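Local coordinates for protein (r)-specific enoyl-coa hydratase (Aeromonas punctata, PDB 1IQ6) that catalyses the hydration of trans-2-enoyl-CoA of four to six carbons to the (3R)-3-hydroxyacyl-CoA, working as a homodimer in polyhydroxyalkanoate biosynthesis, at residues S60-L65 with Q80-K85; G64-Q69 with G127-K132; I116-Q119 with L123-T126. One frame throughout, in Å; residues are numbered along the deposited sequence.

Contact 1. Residues S60-L65 with Q80-K85; sequences SLFSGL and QSLSFK
F62 brings its ring atoms CD1 and CE1 against the amide of Q80 and the methyl CD2 of L82, two side chains that rise from the same surface of strand 76-84. Helix 55-68 is the central helix of the hot-dog fold, and here it meets the outermost strand of this chain's sheet. The ring atom CE1 of F62 lies 3.7 Å from CD2 of L82, and that methyl sits at the ring edge, near its plane. Against Q80 the approach is oblique: CD1 of F62 is 3.8 Å from OE1 of Q80, and the ring and amide planes differ by 29°. The Q80 chain, bent at chi2 (72°), turns its amide alongside its own strand, where NE2 donates to O of S81 at 2.9 Å. S81 O lies close to the Q80 amide plane, whereas NE2 stands above the carbonyl plane of S81. NE2 also bonds to OG1 of T114, and OE1 to the hydroxyl of Y77. Residues Q80 to S83 pair with a strand of the second subunit, so the sheet continues across the dimer interface. No hydrogen bond crosses between 60-65 and 80-85; the chemistry implies apolar packing beside a buried amide whose polar atoms bond to S81, T114 and Y77, which should hold its rotation.

Contact 2. Residues G64-Q69 with G127-K132; sequences GLLGQQ and GEAVVK
L66 drives a single methyl, CD1, at the side chains of A129 and V131, joining the last turn of the central hot-dog helix, 55-68, to the concave face of the sheet that wraps it. The backbones stay well separated, with CA of L66 and CA of V131 8.2 Å apart, and no hydrogen bond links them; the side chains alone bridge the gap. A129 and V131 lie two residues apart on strand 123-132, so both direct their CB toward the helix, whereas V130 between them directs its own away.

The conformation of L66 explains which atom arrives. With CG anti to the carbonyl carbon (chi1 -65°) and CD1 extended from CA by a chi2 of 168°, the side chain reaches outward from the helix and presents CD1 at its far end. V131 answers with one branch: its chi1 of -56° sets CG1 beside the backbone N and opposite the carbonyl carbon, and CG1 is the atom that meets the leucine methyl. The two side chains run at a slant to each other, neither aligned nor perpendicular.

P71 and L112 touch both L66 and V131, and Y77 touches both L66 and A129, so neighbouring strands and the loop after the helix complete an apolar cluster around the leucine. The contact lies away from the residues that probably bind the acyl-CoA. CD1 of L66 approaches CB of A129 more closely, at 3.7 Å, than it does CG1 of V131, at 4.1 Å.

Contact 3. Residues I116-Q119 with L123-T126; sequences IFTQ and LAVT
A classic beta bulge marks the turn end of the antiparallel hairpin formed by strands 109-117 and 123-132 of the hot-dog sheet. The evidence is the register: I116 pairs with V125 as a hydrogen-bonded pair, yet F117 pairs with L123 as a non-hydrogen-bonded one, leaving A124 as the extra residue. A124 and V125 therefore both face I116, and the helical psi of A124 (-37°) turns its N and that of V125 toward the same acceptor. The carbonyl O of I116 accepts from N of A124 at 2.8 Å and from N of V125 at a longer 3.3 Å. In return, N of I116 donates to O of V125 at 2.8 Å.

I116 and V125 lie side by side and point the same way, with CB to CB at 3.8 Å. Their common face is the one toward helix 55-68, where I116 touches F62 and V125 touches L58. V125 also packs on F84, a residue that by similarity binds the hydroxyacyl-CoA.

F117 and L123 occupy the other face. The F117 side chain, with CG beside its backbone N, swings its ring across to L123, bringing CD2 to within 3.7 Å of N of L123. In the leucine, chi1 (-170°) sets CG anti to N, and the bend at chi2 brings CD1 over the ring as a CH-pi contact. Beyond the bulge, CG2 of T118 meets CB of A124, while OG1 of T118 bonds to N of A122 within the turn. CD1 of L123 stands 4.1 Å from the F117 ring centroid, 18° off the ring normal and displaced toward the rim.

Contacts 1 and 2 both start from helix 55-68, sharing G64 and L65, and reach adjacent strands, 76-84 and 123-132, with centres about 9 Å apart. Contact 3 joins strand 123-132 to its other neighbour, 109-117; its centre lies about 10 Å from that of contact 1 and about 16 Å from that of contact 2, with contacts 2 and 3 on opposite sides of the chain's centre. Along the chain, contact 1 closes before contact 3 opens, and both segments of contact 3 fall between those of contact 2. Strand pairing ties contacts 1 and 3, as in the probable bonds from K85 N to A124 O and S83 N to T126 O. Contacts 1 and 2 seat the helix on the sheet, while contact 3 pairs two of its strands.

Contact 1. Residues S60-L65 with Q80-K85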
loop_
_atom_site.group_PDB
_atom_site.type_symbol
_atom_site.label_atom_id
_atom_site.label_comp_id
_atom_site.label_asym_id
_atom_site.label_seq_id
_atom_site.Cartn_x
_atom_site.Cartn_y
_atom_site.Cartn_z
ATOM N N SER B 60 0.978 -4.480 0.650
ATOM C CA SER B 60 -0.231 -4.697 1.436
ATOM C C SER B 60 -0.092 -5.850 2.432
ATOM O O SER B 60 -0.827 -5.912 3.418
ATOM C CB SER B 60 -1.423 -4.937 0.508
ATOM O OG SER B 60 -1.711 -3.764 -0.241
ATOM N N LEU B 61 0.852 -6.755 2.185
ATOM C CA LEU B 61 1.062 -7.879 3.093
ATOM C C LEU B 61 1.517 -7.406 4.469
ATOM O O LEU B 61 1.316 -8.098 5.465
ATOM C CB LEU B 61 2.091 -8.857 2.518
ATOM C CG LEU B 61 1.595 -9.683 1.326
ATOM C CD1 LEU B 61 2.710 -10.584 0.829
ATOM C CD2 LEU B 61 0.381 -10.517 1.739
ATOM N N PHE B 62 2.136 -6.230 4.531
ATOM C CA PHE B 62 2.581 -5.712 5.824
ATOM C C PHE B 62 1.365 -5.479 6.714
ATOM O O PHE B 62 1.410 -5.730 7.916
ATOM C CB PHE B 62 3.351 -4.400 5.648
ATOM C CG PHE B 62 4.636 -4.538 4.863
ATOM C CD1 PHE B 62 5.104 -3.476 4.094
ATOM C CD2 PHE B 62 5.377 -5.718 4.892
ATOM C CE1 PHE B 62 6.286 -3.580 3.359
ATOM C CE2 PHE B 62 6.566 -5.839 4.163
ATOM C CZ PHE B 62 7.024 -4.770 3.393
ATOM N N SER B 63 0.273 -5.010 6.115
ATOM C CA SER B 63 -0.952 -4.746 6.861
ATOM C C SER B 63 -1.420 -6.039 7.528
ATOM O O SER B 63 -1.860 -6.032 8.677
ATOM C CB SER B 63 -2.039 -4.204 5.926
ATOM O OG SER B 63 -3.042 -3.513 6.653
ATOM N N GLY B 64 -1.306 -7.148 6.802
ATOM C CA GLY B 64 -1.706 -8.434 7.341
ATOM C C GLY B 64 -0.856 -8.858 8.528
ATOM O O GLY B 64 -1.378 -9.296 9.550
ATOM N N LEU B 65 0.459 -8.737 8.398
ATOM C CA LEU B 65 1.348 -9.114 9.490
ATOM C C LEU B 65 1.184 -8.198 10.698
ATOM O O LEU B 65 1.112 -8.661 11.839
ATOM C CB LEU B 65 2.806 -9.086 9.028
ATOM C CG LEU B 65 3.258 -10.293 8.209
ATOM C CD1 LEU B 65 4.680 -10.075 7.706
ATOM C CD2 LEU B 65 3.176 -11.546 9.074
ATOM N N GLN B 80 3.713 4.362 6.862
ATOM C CA GLN B 80 4.429 3.299 6.168
ATOM C C GLN B 80 5.282 3.894 5.064
ATOM O O GLN B 80 4.779 4.636 4.220
ATOM C CB GLN B 80 3.450 2.289 5.556
ATOM C CG GLN B 80 4.117 1.191 4.718
ATOM C CD GLN B 80 4.868 0.163 5.558
ATOM O OE1 GLN B 80 4.275 -0.533 6.386
ATOM N NE2 GLN B 80 6.176 0.058 5.338
ATOM N N SER B 81 6.578 3.598 5.085
ATOM C CA SER B 81 7.480 4.072 4.042
ATOM C C SER B 81 7.790 2.855 3.177
ATOM O O SER B 81 7.918 1.738 3.690
ATOM C CB SER B 81 8.770 4.648 4.641
ATOM O OG SER B 81 9.507 3.665 5.341
ATOM N N LEU B 82 7.891 3.065 1.870
ATOM C CA LEU B 82 8.152 1.975 0.940
ATOM C C LEU B 82 9.150 2.343 -0.140
ATOM O O LEU B 82 9.070 3.411 -0.734
ATOM C CB LEU B 82 6.850 1.553 0.254
ATOM C CG LEU B 82 5.708 1.107 1.163
ATOM C CD1 LEU B 82 4.393 1.166 0.393
ATOM C CD2 LEU B 82 5.971 -0.288 1.692
ATOM N N SER B 83 10.095 1.444 -0.390
ATOM C CA SER B 83 11.077 1.624 -1.443
ATOM C C SER B 83 11.028 0.309 -2.221
ATOM O O SER B 83 11.181 -0.767 -1.639
ATOM C CB SER B 83 12.468 1.861 -0.857
ATOM O OG SER B 83 12.516 3.102 -0.170
ATOM N N PHE B 84 10.792 0.405 -3.527
ATOM C CA PHE B 84 10.681 -0.766 -4.388
ATOM C C PHE B 84 12.011 -1.003 -5.089
ATOM O O PHE B 84 12.488 -0.160 -5.846
ATOM C CB PHE B 84 9.527 -0.543 -5.369
ATOM C CG PHE B 84 8.228 -0.213 -4.684
ATOM C CD1 PHE B 84 7.838 1.113 -4.487
ATOM C CD2 PHE B 84 7.417 -1.230 -4.184
ATOM C CE1 PHE B 84 6.656 1.419 -3.802
ATOM C CE2 PHE B 84 6.235 -0.932 -3.497
ATOM C CZ PHE B 84 5.855 0.394 -3.307
ATOM N N LYS B 85 12.604 -2.165 -4.827
ATOM C CA LYS B 85 13.928 -2.485 -5.352
ATOM C C LYS B 85 14.027 -3.514 -6.471
ATOM O O LYS B 85 14.849 -3.372 -7.379
ATOM C CB LYS B 85 14.819 -2.932 -4.188
ATOM C CG LYS B 85 14.859 -1.958 -3.012
ATOM C CD LYS B 85 15.348 -0.586 -3.457
ATOM C CE LYS B 85 15.514 0.369 -2.284
ATOM N NZ LYS B 85 15.970 1.711 -2.744
#

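Contact 2. Residues G64-Q69 with G127-K132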
loop_
_atom_site.group_PDB
_atom_site.type_symbol
_atom_site.label_atom_id
_atom_site.label_comp_id
_atom_site.label_asym_id
_atom_site.label_seq_id
_atom_site.Cartn_x
_atom_site.Cartn_y
_atom_site.Cartn_z
ATOM N N GLY B 64 -1.306 -7.148 6.802
ATOM C CA GLY B 64 -1.706 -8.434 7.341
ATOM C C GLY B 64 -0.856 -8.858 8.528
ATOM O O GLY B 64 -1.378 -9.296 9.550
ATOM N N LEU B 65 0.459 -8.737 8.398
ATOM C CA LEU B 65 1.348 -9.114 9.490
ATOM C C LEU B 65 1.184 -8.198 10.698
ATOM O O LEU B 65 1.112 -8.661 11.839
ATOM C CB LEU B 65 2.806 -9.086 9.028
ATOM C CG LEU B 65 3.258 -10.293 8.209
ATOM C CD1 LEU B 65 4.680 -10.075 7.706
ATOM C CD2 LEU B 65 3.176 -11.546 9.074
ATOM N N LEU B 66 1.120 -6.897 10.443
ATOM C CA LEU B 66 0.982 -5.919 11.514
ATOM C C LEU B 66 -0.328 -6.055 12.281
ATOM O O LEU B 66 -0.350 -5.947 13.505
ATOM C CB LEU B 66 1.098 -4.502 10.943
ATOM C CG LEU B 66 2.450 -4.106 10.337
ATOM C CD1 LEU B 66 2.303 -2.799 9.562
ATOM C CD2 LEU B 66 3.496 -3.973 11.442
ATOM N N GLY B 67 -1.418 -6.305 11.563
ATOM C CA GLY B 67 -2.709 -6.419 12.218
ATOM C C GLY B 67 -3.078 -7.790 12.750
ATOM O O GLY B 67 -3.896 -7.901 13.667
ATOM N N GLN B 68 -2.478 -8.837 12.199
ATOM C CA GLN B 68 -2.801 -10.189 12.632
ATOM C C GLN B 68 -1.796 -10.823 13.587
ATOM O O GLN B 68 -2.172 -11.635 14.433
ATOM C CB GLN B 68 -2.976 -11.096 11.410
ATOM C CG GLN B 68 -4.090 -10.663 10.470
ATOM C CD GLN B 68 -5.470 -10.797 11.088
ATOM O OE1 GLN B 68 -6.464 -10.356 10.512
ATOM N NE2 GLN B 68 -5.539 -11.413 12.262
ATOM N N GLN B 69 -0.526 -10.448 13.473
ATOM C CA GLN B 69 0.494 -11.051 14.320
ATOM C C GLN B 69 1.357 -10.133 15.180
ATOM O O GLN B 69 1.457 -10.329 16.391
ATOM C CB GLN B 69 1.418 -11.921 13.463
ATOM C CG GLN B 69 0.750 -13.163 12.894
ATOM C CD GLN B 69 1.691 -13.993 12.046
ATOM O OE1 GLN B 69 2.809 -14.309 12.462
ATOM N NE2 GLN B 69 1.244 -14.358 10.850
ATOM N N GLY B 127 11.194 -0.888 3.938
ATOM C CA GLY B 127 10.702 0.350 4.505
ATOM C C GLY B 127 10.426 0.168 5.976
ATOM O O GLY B 127 10.903 -0.791 6.589
ATOM N N GLU B 128 9.650 1.088 6.539
ATOM C CA GLU B 128 9.309 1.046 7.953
ATOM C C GLU B 128 7.852 1.398 8.206
ATOM O O GLU B 128 7.289 2.282 7.556
ATOM C CB GLU B 128 10.170 2.037 8.738
ATOM C CG GLU B 128 11.644 1.727 8.808
ATOM C CD GLU B 128 12.402 2.821 9.534
ATOM O OE1 GLU B 128 12.461 3.950 9.008
ATOM O OE2 GLU B 128 12.927 2.556 10.635
ATOM N N ALA B 129 7.250 0.704 9.161
ATOM C CA ALA B 129 5.876 0.968 9.543
ATOM C C ALA B 129 5.885 1.578 10.938
ATOM O O ALA B 129 6.749 1.268 11.763
ATOM C CB ALA B 129 5.067 -0.325 9.555
ATOM N N VAL B 130 4.938 2.471 11.180
ATOM C CA VAL B 130 4.774 3.096 12.486
ATOM C C VAL B 130 3.333 2.758 12.840
ATOM O O VAL B 130 2.415 3.074 12.081
ATOM C CB VAL B 130 4.949 4.625 12.423
ATOM C CG1 VAL B 130 4.710 5.223 13.806
ATOM C CG2 VAL B 130 6.355 4.972 11.943
ATOM N N VAL B 131 3.131 2.110 13.983
ATOM C CA VAL B 131 1.789 1.706 14.380
ATOM C C VAL B 131 1.449 1.973 15.838
ATOM O O VAL B 131 2.309 1.899 16.717
ATOM C CB VAL B 131 1.574 0.194 14.125
ATOM C CG1 VAL B 131 1.840 -0.135 12.668
ATOM C CG2 VAL B 131 2.489 -0.618 15.017
ATOM N N LYS B 132 0.178 2.282 16.074
ATOM C CA LYS B 132 -0.327 2.525 17.421
ATOM C C LYS B 132 -0.635 1.145 17.998
ATOM O O LYS B 132 -1.293 0.328 17.353
ATOM C CB LYS B 132 -1.601 3.371 17.360
ATOM C CG LYS B 132 -2.179 3.732 18.721
ATOM C CD LYS B 132 -3.451 4.556 18.581
ATOM C CE LYS B 132 -3.186 5.872 17.866
ATOM N NZ LYS B 132 -4.427 6.684 17.722
#

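Contact 3. Residues I116-Q119 with L123-T126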
loop_
_atom_site.group_PDB
_atom_site.type_symbol
_atom_site.label_atom_id
_atom_site.label_comp_id
_atom_site.label_asym_id
_atom_site.label_seq_id
_atom_site.Cartn_x
_atom_site.Cartn_y
_atom_site.Cartn_z
ATOM N N ILE B 116 9.949 -7.274 1.965
ATOM C CA ILE B 116 9.378 -8.306 1.105
ATOM C C ILE B 116 10.565 -8.900 0.355
ATOM O O ILE B 116 11.346 -8.165 -0.261
ATOM C CB ILE B 116 8.407 -7.740 0.040
ATOM C CG1 ILE B 116 7.189 -7.083 0.694
ATOM C CG2 ILE B 116 7.963 -8.873 -0.900
ATOM C CD1 ILE B 116 6.264 -8.055 1.406
ATOM N N PHE B 117 10.710 -10.220 0.422
ATOM C CA PHE B 117 11.785 -10.910 -0.282
ATOM C C PHE B 117 11.199 -11.760 -1.401
ATOM O O PHE B 117 10.127 -12.343 -1.251
ATOM C CB PHE B 117 12.583 -11.822 0.660
ATOM C CG PHE B 117 13.532 -11.087 1.557
ATOM C CD1 PHE B 117 13.115 -10.627 2.800
ATOM C CD2 PHE B 117 14.835 -10.825 1.142
ATOM C CE1 PHE B 117 13.987 -9.910 3.624
ATOM C CE2 PHE B 117 15.713 -10.108 1.963
ATOM C CZ PHE B 117 15.280 -9.651 3.205
ATOM N N THR B 118 11.916 -11.822 -2.515
ATOM C CA THR B 118 11.482 -12.612 -3.655
ATOM C C THR B 118 11.648 -14.087 -3.341
ATOM O O THR B 118 12.206 -14.466 -2.312
ATOM C CB THR B 118 12.330 -12.320 -4.893
ATOM O OG1 THR B 118 13.681 -12.741 -4.646
ATOM C CG2 THR B 118 12.309 -10.833 -5.221
ATOM N N GLN B 119 11.165 -14.916 -4.255
ATOM C CA GLN B 119 11.262 -16.356 -4.116
ATOM C C GLN B 119 12.739 -16.756 -4.060
ATOM O O GLN B 119 13.103 -17.726 -3.396
ATOM C CB GLN B 119 10.569 -17.004 -5.315
ATOM C CG GLN B 119 10.451 -18.502 -5.272
ATOM C CD GLN B 119 9.533 -19.003 -6.364
ATOM O OE1 GLN B 119 8.338 -18.711 -6.362
ATOM N NE2 GLN B 119 10.088 -19.749 -7.314
ATOM N N LEU B 123 15.844 -8.849 -1.829
ATOM C CA LEU B 123 14.978 -7.789 -1.326
ATOM C C LEU B 123 14.201 -7.097 -2.437
ATOM O O LEU B 123 14.792 -6.496 -3.331
ATOM C CB LEU B 123 15.815 -6.759 -0.567
ATOM C CG LEU B 123 15.034 -5.711 0.232
ATOM C CD1 LEU B 123 14.202 -6.387 1.310
ATOM C CD2 LEU B 123 16.013 -4.725 0.860
ATOM N N ALA B 124 12.875 -7.177 -2.368
ATOM C CA ALA B 124 12.016 -6.559 -3.379
ATOM C C ALA B 124 11.405 -5.245 -2.896
ATOM O O ALA B 124 11.256 -4.298 -3.674
ATOM C CB ALA B 124 10.914 -7.530 -3.778
ATOM N N VAL B 125 11.051 -5.193 -1.614
ATOM C CA VAL B 125 10.452 -4.001 -1.019
ATOM C C VAL B 125 10.983 -3.844 0.395
ATOM O O VAL B 125 11.105 -4.821 1.129
ATOM C CB VAL B 125 8.910 -4.121 -0.933
ATOM C CG1 VAL B 125 8.309 -2.809 -0.428
ATOM C CG2 VAL B 125 8.335 -4.498 -2.294
ATOM N N THR B 126 11.310 -2.615 0.773
ATOM C CA THR B 126 11.791 -2.367 2.125
ATOM C C THR B 126 11.265 -1.031 2.624
ATOM O O THR B 126 10.912 -0.155 1.840
ATOM C CB THR B 126 13.335 -2.396 2.196
ATOM O OG1 THR B 126 13.741 -2.342 3.571
ATOM C CG2 THR B 126 13.943 -1.224 1.433
#